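PDB 6QWT: genome polyprotein from Chicken sicinivirus JSY, which probably copies the viral RNA genome through its 3Dpol part, the RNA-dependent RNA polymerase that forms this chain. Local coordinates for residues Ser235-Asp238 with Ser239-Pro242; Ile349-Phe352 with Tyr353-Gln356; Asp441-Gln444 with Ala445-Lys449; Asn434-Gln437 with Lys438-Thr442. All blocks are in the same frame, centred on the assembly; numbering follows the deposited sequence.

Contact 1 of 4, residues Ser235-Asp238 with Ser239-Pro242; sequences SNFD and STIP
The carbonyl oxygen of Asn-236 is gripped by three donors three and four residues further on. Thr-240 OG1 lies 2.8 Å from Asn-236 O and comes from above the carbonyl plane. Thr-240 N, at 3.0 Å from the same Asn-236 O, sits almost straight out along the C=O bond. The third, Ser-239 N, is 3.1 Å from Asn-236 O and stands still further out of the carbonyl plane, 63°. The hydroxyl reaches that oxygen because chi1 of Thr-240 (52°) sets OG1 between its own backbone N and carbonyl carbon, while CG2 comes to 3.3 Å from Asn-236 O. One residue on, Phe-237 O receives two weak bonds, from Thr-240 N and Ile-241 N. On the buried side of the turn, Ile-241 places its terminal methyl CD1 over one face of the Phe-237 ring, 3.6 Å from the centroid in a CH-pi contact, and its closest ring atom is Phe-237 CE2 at 3.5 Å. With CG anti to the backbone N (chi1 -170°), the Phe-237 ring is carried under Ile-241. The short helix 237-240 follows strand 230-235 of the palm, and Asp-238 matches the second aspartate of the D-x4-D signature of polymerase motif A. Ser-239 is bonded through its backbone to Ser-1, consistent with the buried N terminus that supports the active site in related picornaviral polymerases. Helix 298-316 packs against Phe-237 and Ile-241, and Ser-235 is held to Lys-360 on the neighbouring strand 360-362.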
loop_
_atom_site.group_PDB
_atom_site.type_symbol
_atom_site.label_atom_id
_atom_site.label_comp_id
_atom_site.label_asym_id
_atom_site.label_seq_id
_atom_site.Cartn_x
_atom_site.Cartn_y
_atom_site.Cartn_z
ATOM N N SER A 235 13.098 -1.666 -2.607
ATOM C CA SER A 235 13.014 -1.257 -4.002
ATOM C C SER A 235 12.458 -2.420 -4.809
ATOM O O SER A 235 12.968 -3.543 -4.718
ATOM C CB SER A 235 14.380 -0.828 -4.538
ATOM O OG SER A 235 15.421 -1.610 -3.980
ATOM N N ASN A 236 11.396 -2.157 -5.572
ATOM C CA ASN A 236 10.750 -3.171 -6.413
ATOM C C ASN A 236 10.223 -4.339 -5.578
ATOM O O ASN A 236 10.350 -5.505 -5.957
ATOM C CB ASN A 236 11.698 -3.668 -7.509
ATOM C CG ASN A 236 12.597 -2.569 -8.040
ATOM O OD1 ASN A 236 12.141 -1.656 -8.730
ATOM N ND2 ASN A 236 13.884 -2.652 -7.721
ATOM N N PHE A 237 9.619 -4.015 -4.431
ATOM C CA PHE A 237 9.035 -5.038 -3.566
ATOM C C PHE A 237 7.980 -5.855 -4.302
ATOM O O PHE A 237 7.914 -7.080 -4.149
ATOM C CB PHE A 237 8.433 -4.373 -2.328
ATOM C CG PHE A 237 8.023 -5.337 -1.246
ATOM C CD1 PHE A 237 8.923 -6.266 -0.745
ATOM C CD2 PHE A 237 6.741 -5.299 -0.721
ATOM C CE1 PHE A 237 8.547 -7.149 0.256
ATOM C CE2 PHE A 237 6.359 -6.176 0.280
ATOM C CZ PHE A 237 7.263 -7.103 0.770
ATOM N N ASP A 238 7.150 -5.195 -5.114
ATOM C CA ASP A 238 6.057 -5.870 -5.804
ATOM C C ASP A 238 6.533 -6.826 -6.889
ATOM O O ASP A 238 5.730 -7.629 -7.375
ATOM C CB ASP A 238 5.104 -4.834 -6.403
ATOM C CG ASP A 238 4.570 -3.869 -5.361
ATOM O OD1 ASP A 238 4.013 -4.339 -4.346
ATOM O OD2 ASP A 238 4.716 -2.643 -5.553
ATOM N N SER A 239 7.806 -6.762 -7.278
ATOM C CA SER A 239 8.365 -7.700 -8.241
ATOM C C SER A 239 9.247 -8.763 -7.599
ATOM O O SER A 239 9.339 -9.876 -8.127
ATOM C CB SER A 239 9.180 -6.951 -9.304
ATOM O OG SER A 239 8.339 -6.176 -10.139
ATOM N N THR A 240 9.879 -8.456 -6.469
ATOM C CA THR A 240 10.885 -9.332 -5.886
ATOM C C THR A 240 10.321 -10.339 -4.891
ATOM O O THR A 240 11.063 -11.225 -4.449
ATOM C CB THR A 240 11.967 -8.496 -5.197
ATOM O OG1 THR A 240 11.350 -7.566 -4.300
ATOM C CG2 THR A 240 12.780 -7.730 -6.230
ATOM N N ILE A 241 9.049 -10.231 -4.520
ATOM C CA ILE A 241 8.458 -11.175 -3.573
ATOM C C ILE A 241 8.418 -12.554 -4.218
ATOM O O ILE A 241 7.834 -12.718 -5.301
ATOM C CB ILE A 241 7.055 -10.735 -3.133
ATOM C CG1 ILE A 241 7.141 -9.563 -2.156
ATOM C CG2 ILE A 241 6.320 -11.900 -2.490
ATOM C CD1 ILE A 241 5.828 -8.833 -1.993
ATOM N N PRO A 242 9.022 -13.564 -3.605
ATOM C CA PRO A 242 9.031 -14.897 -4.210
ATOM C C PRO A 242 7.716 -15.633 -4.006
ATOM O O PRO A 242 7.009 -15.439 -3.014
ATOM C CB PRO A 242 10.183 -15.603 -3.485
ATOM C CG PRO A 242 10.277 -14.916 -2.180
ATOM C CD PRO A 242 9.879 -13.487 -2.410
#

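Contact 2 of 4, residues Ile349-Phe352 with Tyr353-Gln356; sequences IADF and YHSQ
Ile-349 and Tyr-353 form the tight, buried side of this helix, lying side by side and pointing the same way. The methyl CG2 of Ile-349 sits over one face of the phenol ring, 4.1 Å from its centroid, and comes nearest at Tyr-353 CE1, 3.8 Å away. Toward the rim of the phenol, on the same side of its plane as the methyl, Phe-352 CD2 comes to 3.7 Å from Tyr-353 CD2, the two side chains slanting past each other. Gln-356 CB lies over one face of the Phe-352 phenyl ring, 4.3 Å from its centroid, and CG comes to 3.6 Å from Phe-352 CE1. Gln-356 bends at chi2 (-66°), and its amide leads off from this ring. Beneath these side chains the regular bond from Tyr-353 N to Ile-349 O, 2.9 Å long, holds the turn.

The opposite character prevails among Asp-351, His-354 and Ser-355, which are exposed. Here the imidazole rests one face on a backbone oxygen, with Ala-350 O 3.0 Å above the His-354 ring plane and no hydrogen bond to ND1. The Asp-351 carboxylate stays apart from the imidazole, OD2 to His-354 ND1 being 4.2 Å. At the helix end Phe-352 O takes the hydroxyl Ser-355 OG and weak bonds from Ser-355 N and Gln-356 N.

Helix 346-356 is thus amphipathic, probably the helix of polymerase motif D. Its aromatic side packs on helix 298-316, and the Tyr-353 hydroxyl bonds to that of Tyr-234, which implies that an otherwise apolar face still ends in a satisfied polar group.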
loop_
_atom_site.group_PDB
_atom_site.type_symbol
_atom_site.label_atom_id
_atom_site.label_comp_id
_atom_site.label_asym_id
_atom_site.label_seq_id
_atom_site.Cartn_x
_atom_site.Cartn_y
_atom_site.Cartn_z
ATOM N N ILE A 349 20.271 -7.522 7.837
ATOM C CA ILE A 349 19.115 -7.962 7.062
ATOM C C ILE A 349 19.370 -7.766 5.572
ATOM O O ILE A 349 19.033 -8.629 4.751
ATOM C CB ILE A 349 17.851 -7.218 7.534
ATOM C CG1 ILE A 349 17.515 -7.606 8.975
ATOM C CG2 ILE A 349 16.669 -7.508 6.614
ATOM C CD1 ILE A 349 16.280 -6.920 9.514
ATOM N N ALA A 350 19.984 -6.639 5.201
ATOM C CA ALA A 350 20.296 -6.386 3.798
ATOM C C ALA A 350 21.227 -7.451 3.233
ATOM O O ALA A 350 21.027 -7.932 2.112
ATOM C CB ALA A 350 20.918 -4.997 3.641
ATOM N N ASP A 351 22.252 -7.838 4.001
ATOM C CA ASP A 351 23.212 -8.824 3.514
ATOM C C ASP A 351 22.577 -10.205 3.393
ATOM O O ASP A 351 22.870 -10.946 2.447
ATOM C CB ASP A 351 24.435 -8.866 4.431
ATOM C CG ASP A 351 25.237 -7.572 4.402
ATOM O OD1 ASP A 351 25.756 -7.167 5.464
ATOM O OD2 ASP A 351 25.345 -6.958 3.318
ATOM N N PHE A 352 21.709 -10.574 4.339
ATOM C CA PHE A 352 21.005 -11.847 4.221
ATOM C C PHE A 352 20.100 -11.864 2.995
ATOM O O PHE A 352 20.032 -12.870 2.278
ATOM C CB PHE A 352 20.182 -12.135 5.478
ATOM C CG PHE A 352 19.187 -13.249 5.294
ATOM C CD1 PHE A 352 19.575 -14.570 5.455
ATOM C CD2 PHE A 352 17.877 -12.979 4.929
ATOM C CE1 PHE A 352 18.671 -15.600 5.272
ATOM C CE2 PHE A 352 16.967 -14.004 4.743
ATOM C CZ PHE A 352 17.364 -15.316 4.913
ATOM N N TYR A 353 19.381 -10.764 2.755
ATOM C CA TYR A 353 18.498 -10.685 1.596
ATOM C C TYR A 353 19.276 -10.857 0.296
ATOM O O TYR A 353 18.800 -11.514 -0.636
ATOM C CB TYR A 353 17.751 -9.350 1.596
ATOM C CG TYR A 353 16.475 -9.337 2.410
ATOM C CD1 TYR A 353 15.821 -8.141 2.686
ATOM C CD2 TYR A 353 15.922 -10.514 2.901
ATOM C CE1 TYR A 353 14.650 -8.117 3.427
ATOM C CE2 TYR A 353 14.752 -10.500 3.646
ATOM C CZ TYR A 353 14.120 -9.297 3.906
ATOM O OH TYR A 353 12.955 -9.266 4.642
ATOM N N HIS A 354 20.475 -10.270 0.218
ATOM C CA HIS A 354 21.265 -10.359 -1.007
ATOM C C HIS A 354 21.692 -11.790 -1.301
ATOM O O HIS A 354 21.800 -12.176 -2.470
ATOM C CB HIS A 354 22.498 -9.461 -0.907
ATOM C CG HIS A 354 22.181 -8.000 -0.837
ATOM N ND1 HIS A 354 22.954 -7.106 -0.127
ATOM C CD2 HIS A 354 21.179 -7.276 -1.389
ATOM C CE1 HIS A 354 22.440 -5.894 -0.241
ATOM N NE2 HIS A 354 21.362 -5.970 -1.002
ATOM N N SER A 355 21.933 -12.590 -0.263
ATOM C CA SER A 355 22.482 -13.924 -0.457
ATOM C C SER A 355 21.421 -15.010 -0.592
ATOM O O SER A 355 21.730 -16.091 -1.106
ATOM C CB SER A 355 23.424 -14.276 0.699
ATOM O OG SER A 355 22.693 -14.575 1.874
ATOM N N GLN A 356 20.186 -14.759 -0.149
ATOM C CA GLN A 356 19.148 -15.781 -0.141
ATOM C C GLN A 356 17.875 -15.392 -0.877
ATOM O O GLN A 356 17.069 -16.279 -1.177
ATOM C CB GLN A 356 18.769 -16.157 1.301
ATOM C CG GLN A 356 19.899 -16.777 2.110
ATOM C CD GLN A 356 20.321 -18.129 1.575
ATOM O OE1 GLN A 356 19.485 -18.986 1.283
ATOM N NE2 GLN A 356 21.627 -18.327 1.435
#

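Contact 3 of 4, residues Asp441-Gln444 with Ala445-Lys449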
loop_
_atom_site.group_PDB
_atom_site.type_symbol
_atom_site.label_atom_id
_atom_site.label_comp_id
_atom_site.label_asym_id
_atom_site.label_seq_id
_atom_site.Cartn_x
_atom_site.Cartn_y
_atom_site.Cartn_z
ATOM N N ASP A 441 0.914 31.030 4.346
ATOM C CA ASP A 441 1.215 32.364 3.838
ATOM C C ASP A 441 1.914 32.303 2.486
ATOM O O ASP A 441 1.616 33.103 1.591
ATOM C CB ASP A 441 2.066 33.130 4.854
ATOM C CG ASP A 441 1.280 33.543 6.085
ATOM O OD1 ASP A 441 0.031 33.485 6.045
ATOM O OD2 ASP A 441 1.908 33.922 7.098
ATOM N N THR A 442 2.843 31.361 2.314
ATOM C CA THR A 442 3.540 31.239 1.036
ATOM C C THR A 442 2.589 30.800 -0.071
ATOM O O THR A 442 2.657 31.310 -1.196
ATOM C CB THR A 442 4.704 30.258 1.165
ATOM O OG1 THR A 442 5.572 30.683 2.219
ATOM C CG2 THR A 442 5.496 30.187 -0.136
ATOM N N VAL A 443 1.690 29.864 0.231
ATOM C CA VAL A 443 0.729 29.403 -0.763
ATOM C C VAL A 443 -0.244 30.520 -1.123
ATOM O O VAL A 443 -0.609 30.690 -2.292
ATOM C CB VAL A 443 0.002 28.150 -0.244
ATOM C CG1 VAL A 443 -1.234 27.851 -1.081
ATOM C CG2 VAL A 443 0.954 26.959 -0.227
ATOM N N GLN A 444 -0.662 31.311 -0.130
ATOM C CA GLN A 444 -1.635 32.368 -0.385
ATOM C C GLN A 444 -1.056 33.461 -1.275
ATOM O O GLN A 444 -1.750 33.990 -2.152
ATOM C CB GLN A 444 -2.125 32.959 0.936
ATOM C CG GLN A 444 -2.982 34.202 0.774
ATOM C CD GLN A 444 -4.118 34.246 1.767
ATOM O OE1 GLN A 444 -3.898 34.236 2.978
ATOM N NE2 GLN A 444 -5.346 34.289 1.262
ATOM N N ALA A 445 0.213 33.817 -1.068
ATOM C CA ALA A 445 0.816 34.874 -1.874
ATOM C C ALA A 445 0.914 34.460 -3.336
ATOM O O ALA A 445 0.654 35.266 -4.236
ATOM C CB ALA A 445 2.192 35.240 -1.319
ATOM N N GLN A 446 1.275 33.200 -3.593
ATOM C CA GLN A 446 1.348 32.724 -4.970
ATOM C C GLN A 446 -0.038 32.635 -5.597
ATOM O O GLN A 446 -0.224 33.017 -6.758
ATOM C CB GLN A 446 2.050 31.367 -5.021
ATOM C CG GLN A 446 2.392 30.905 -6.426
ATOM C CD GLN A 446 3.411 31.804 -7.099
ATOM O OE1 GLN A 446 4.510 32.011 -6.584
ATOM N NE2 GLN A 446 3.048 32.346 -8.257
ATOM N N CYS A 447 -1.022 32.138 -4.840
ATOM C CA CYS A 447 -2.382 32.027 -5.362
ATOM C C CYS A 447 -2.953 33.391 -5.722
ATOM O O CYS A 447 -3.720 33.520 -6.686
ATOM C CB CYS A 447 -3.283 31.333 -4.341
ATOM S SG CYS A 447 -2.982 29.571 -4.143
ATOM N N LEU A 448 -2.602 34.421 -4.946
ATOM C CA LEU A 448 -3.096 35.766 -5.222
ATOM C C LEU A 448 -2.685 36.228 -6.614
ATOM O O LEU A 448 -3.469 36.871 -7.323
ATOM C CB LEU A 448 -2.583 36.734 -4.151
ATOM C CG LEU A 448 -3.066 38.187 -4.148
ATOM C CD1 LEU A 448 -3.153 38.710 -2.720
ATOM C CD2 LEU A 448 -2.163 39.086 -4.991
ATOM N N LYS A 449 -1.458 35.902 -7.028
ATOM C CA LYS A 449 -0.994 36.287 -8.355
ATOM C C LYS A 449 -1.731 35.545 -9.461
ATOM O O LYS A 449 -1.740 36.013 -10.605
ATOM C CB LYS A 449 0.510 36.042 -8.479
ATOM C CG LYS A 449 1.350 36.798 -7.462
ATOM C CD LYS A 449 2.800 36.344 -7.513
ATOM C CE LYS A 449 3.684 37.236 -6.659
ATOM N NZ LYS A 449 3.086 37.471 -5.315
#
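No flat group takes part where Val-443 meets Cys-447; the Asp-441 carboxylate is held by Gln-437, one turn earlier. The contact is therefore carried by compact groups. Val-443 CG1 and Cys-447 SG touch at 3.9 Å on the buried side of the helix. Both torsions serve this meeting: CG1 stands anti to the Val-443 backbone N (chi1 166°) and leans toward the C-terminal end of the helix, while SG lies beside the Cys-447 backbone N (chi1 -72°) and swings back. The thiol also comes to 3.2 Å from Val-443 O, its SG being the atom involved. Behind the side chains the backbone is regular, with Cys-447 N to Val-443 O and Leu-448 N to Gln-444 O both 3.0 Å, although Gln-446 N to Thr-442 O is weak.

Near the end of the helix Lys-449 folds its chain back at the last bond, and NZ reaches Ala-445 O in a long, weak bond of 3.5 Å. Outside the pair, Phe-456 lies against Val-443, and Ala-26 and Pro-454 against Cys-447. Buried Val-443 and Cys-447 thus contrast with exposed Asp-441 and partly exposed Gln-444. A small apolar pair one turn apart facing loops, with polar side chains outward, is typical of an amphipathic surface helix, here the last part of helix 433-449 in the polymerase thumb.

Contact 4 of 4, residues Asn434-Gln437 with Lys438-Thr442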
loop_
_atom_site.group_PDB
_atom_site.type_symbol
_atom_site.label_atom_id
_atom_site.label_comp_id
_atom_site.label_asym_id
_atom_site.label_seq_id
_atom_site.Cartn_x
_atom_site.Cartn_y
_atom_site.Cartn_z
ATOM N N ASN A 434 3.239 27.698 13.676
ATOM C CA ASN A 434 3.884 28.710 12.853
ATOM C C ASN A 434 4.578 28.135 11.627
ATOM O O ASN A 434 4.771 28.862 10.647
ATOM C CB ASN A 434 4.877 29.517 13.694
ATOM C CG ASN A 434 4.178 30.410 14.705
ATOM O OD1 ASN A 434 3.260 31.157 14.358
ATOM N ND2 ASN A 434 4.593 30.323 15.962
ATOM N N ASN A 435 4.958 26.857 11.651
ATOM C CA ASN A 435 5.357 26.207 10.409
ATOM C C ASN A 435 4.152 26.004 9.502
ATOM O O ASN A 435 4.256 26.139 8.278
ATOM C CB ASN A 435 6.050 24.881 10.708
ATOM C CG ASN A 435 7.349 25.071 11.457
ATOM O OD1 ASN A 435 8.217 25.829 11.026
ATOM N ND2 ASN A 435 7.485 24.397 12.594
ATOM N N TYR A 436 2.995 25.697 10.092
ATOM C CA TYR A 436 1.752 25.662 9.331
ATOM C C TYR A 436 1.445 27.022 8.725
ATOM O O TYR A 436 1.067 27.119 7.553
ATOM C CB TYR A 436 0.611 25.208 10.239
ATOM C CG TYR A 436 -0.754 25.178 9.592
ATOM C CD1 TYR A 436 -1.008 24.368 8.491
ATOM C CD2 TYR A 436 -1.797 25.952 10.089
ATOM C CE1 TYR A 436 -2.261 24.335 7.901
ATOM C CE2 TYR A 436 -3.052 25.925 9.504
ATOM C CZ TYR A 436 -3.277 25.114 8.411
ATOM O OH TYR A 436 -4.526 25.080 7.825
ATOM N N GLN A 437 1.615 28.090 9.511
ATOM C CA GLN A 437 1.316 29.427 9.013
ATOM C C GLN A 437 2.243 29.813 7.869
ATOM O O GLN A 437 1.815 30.456 6.904
ATOM C CB GLN A 437 1.415 30.443 10.149
ATOM C CG GLN A 437 0.811 31.793 9.814
ATOM C CD GLN A 437 -0.642 31.683 9.397
ATOM O OE1 GLN A 437 -1.439 31.010 10.055
ATOM N NE2 GLN A 437 -0.992 32.335 8.294
ATOM N N LYS A 438 3.522 29.427 7.958
ATOM C CA LYS A 438 4.471 29.763 6.899
ATOM C C LYS A 438 4.070 29.117 5.578
ATOM O O LYS A 438 4.155 29.747 4.518
ATOM C CB LYS A 438 5.883 29.337 7.301
ATOM C CG LYS A 438 6.544 30.250 8.326
ATOM C CD LYS A 438 7.851 29.652 8.833
ATOM C CE LYS A 438 8.534 30.563 9.850
ATOM N NZ LYS A 438 7.756 30.687 11.113
ATOM N N TRP A 439 3.630 27.859 5.626
ATOM C CA TRP A 439 3.133 27.200 4.425
ATOM C C TRP A 439 1.890 27.905 3.893
ATOM O O TRP A 439 1.784 28.176 2.692
ATOM C CB TRP A 439 2.843 25.729 4.720
ATOM C CG TRP A 439 2.204 25.003 3.578
ATOM C CD1 TRP A 439 2.807 24.596 2.422
ATOM C CD2 TRP A 439 0.833 24.599 3.478
ATOM N NE1 TRP A 439 1.897 23.965 1.608
ATOM C CE2 TRP A 439 0.676 23.953 2.234
ATOM C CE3 TRP A 439 -0.279 24.723 4.319
ATOM C CZ2 TRP A 439 -0.545 23.432 1.812
ATOM C CZ3 TRP A 439 -1.491 24.206 3.897
ATOM C CH2 TRP A 439 -1.615 23.567 2.656
ATOM N N CYS A 440 0.941 28.221 4.779
ATOM C CA CYS A 440 -0.282 28.897 4.348
ATOM C C CYS A 440 0.023 30.253 3.722
ATOM O O CYS A 440 -0.542 30.606 2.681
ATOM C CB CYS A 440 -1.241 29.068 5.526
ATOM S SG CYS A 440 -1.860 27.532 6.258
ATOM N N ASP A 441 0.914 31.030 4.346
ATOM C CA ASP A 441 1.215 32.364 3.838
ATOM C C ASP A 441 1.914 32.303 2.486
ATOM O O ASP A 441 1.616 33.103 1.591
ATOM C CB ASP A 441 2.066 33.130 4.854
ATOM C CG ASP A 441 1.280 33.543 6.085
ATOM O OD1 ASP A 441 0.031 33.485 6.045
ATOM O OD2 ASP A 441 1.908 33.922 7.098
ATOM N N THR A 442 2.843 31.361 2.314
ATOM C CA THR A 442 3.540 31.239 1.036
ATOM C C THR A 442 2.589 30.800 -0.071
ATOM O O THR A 442 2.657 31.310 -1.196
ATOM C CB THR A 442 4.704 30.258 1.165
ATOM O OG1 THR A 442 5.572 30.683 2.219
ATOM C CG2 THR A 442 5.496 30.187 -0.136
HETATM O O HOH W 1 7.983 28.600 12.500
#
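Asn-434 touches Lys-438 through its carbonyl: the backbone bond from Lys-438 N to Asn-434 O is 3.0 Å, and Lys-438 CG packs 3.2 Å from the same oxygen. Asn-435 is tied to Lys-438 by a water that donates to OD1 and accepts from NZ, the latter leg being doubtfully short; Asn-435 ND2 binds Ala-431 O.

Tyr-436 turns inward with CG anti to its backbone N (chi1 178°). Cys-440 SG lies over one face of the phenol, 3.6 Å from the ring centroid and 16° off its normal, in a sulfur-aromatic contact between residues one helical turn apart. Trp-439 CZ3 stands obliquely to the phenol, 4.1 Å from Tyr-436 CE1. This is the inner face of helix 433-449 in the thumb: Trp-439 packs on helix 417-428, and Tyr-436 also meets helix 459-469, its hydroxyl bonding to Ile-457 O.

Gln-437, by contrast, lies on the exposed side. Its chain bends at chi2 (57°), bringing NE2 to Asp-441 OD1 at 2.7 Å; the oxygen lies near the amide plane, whereas NE2 approaches from above the carboxylate. Beneath this side-chain hydrogen bond, Asp-441 N donates to Gln-437 O at 2.8 Å. The lysine carbonyl is used twice in turn, since Thr-442 N and Thr-442 OG1 reach Lys-438 O from opposite faces of its plane, the hydroxyl at 2.9 Å.

Each contact joins consecutive residues, so none encloses an intervening loop, and none crosses another. From the N terminus the chain first makes contact 1, at the short helix that follows strand 230-235 of the palm, then contact 2 on helix 346-356; their centres are about 14 Å apart. They do not touch, but helix 298-316 packs against both, and Tyr-234 meets both Phe-237 and Tyr-353. Contacts 4 and 3 come later, in that order, on the thumb helix 433-449, sharing Asp-441 and Thr-442 where one runs into the next. Contact 4 joins that helix to helices 417-428 and 459-469, while contact 3 faces loops.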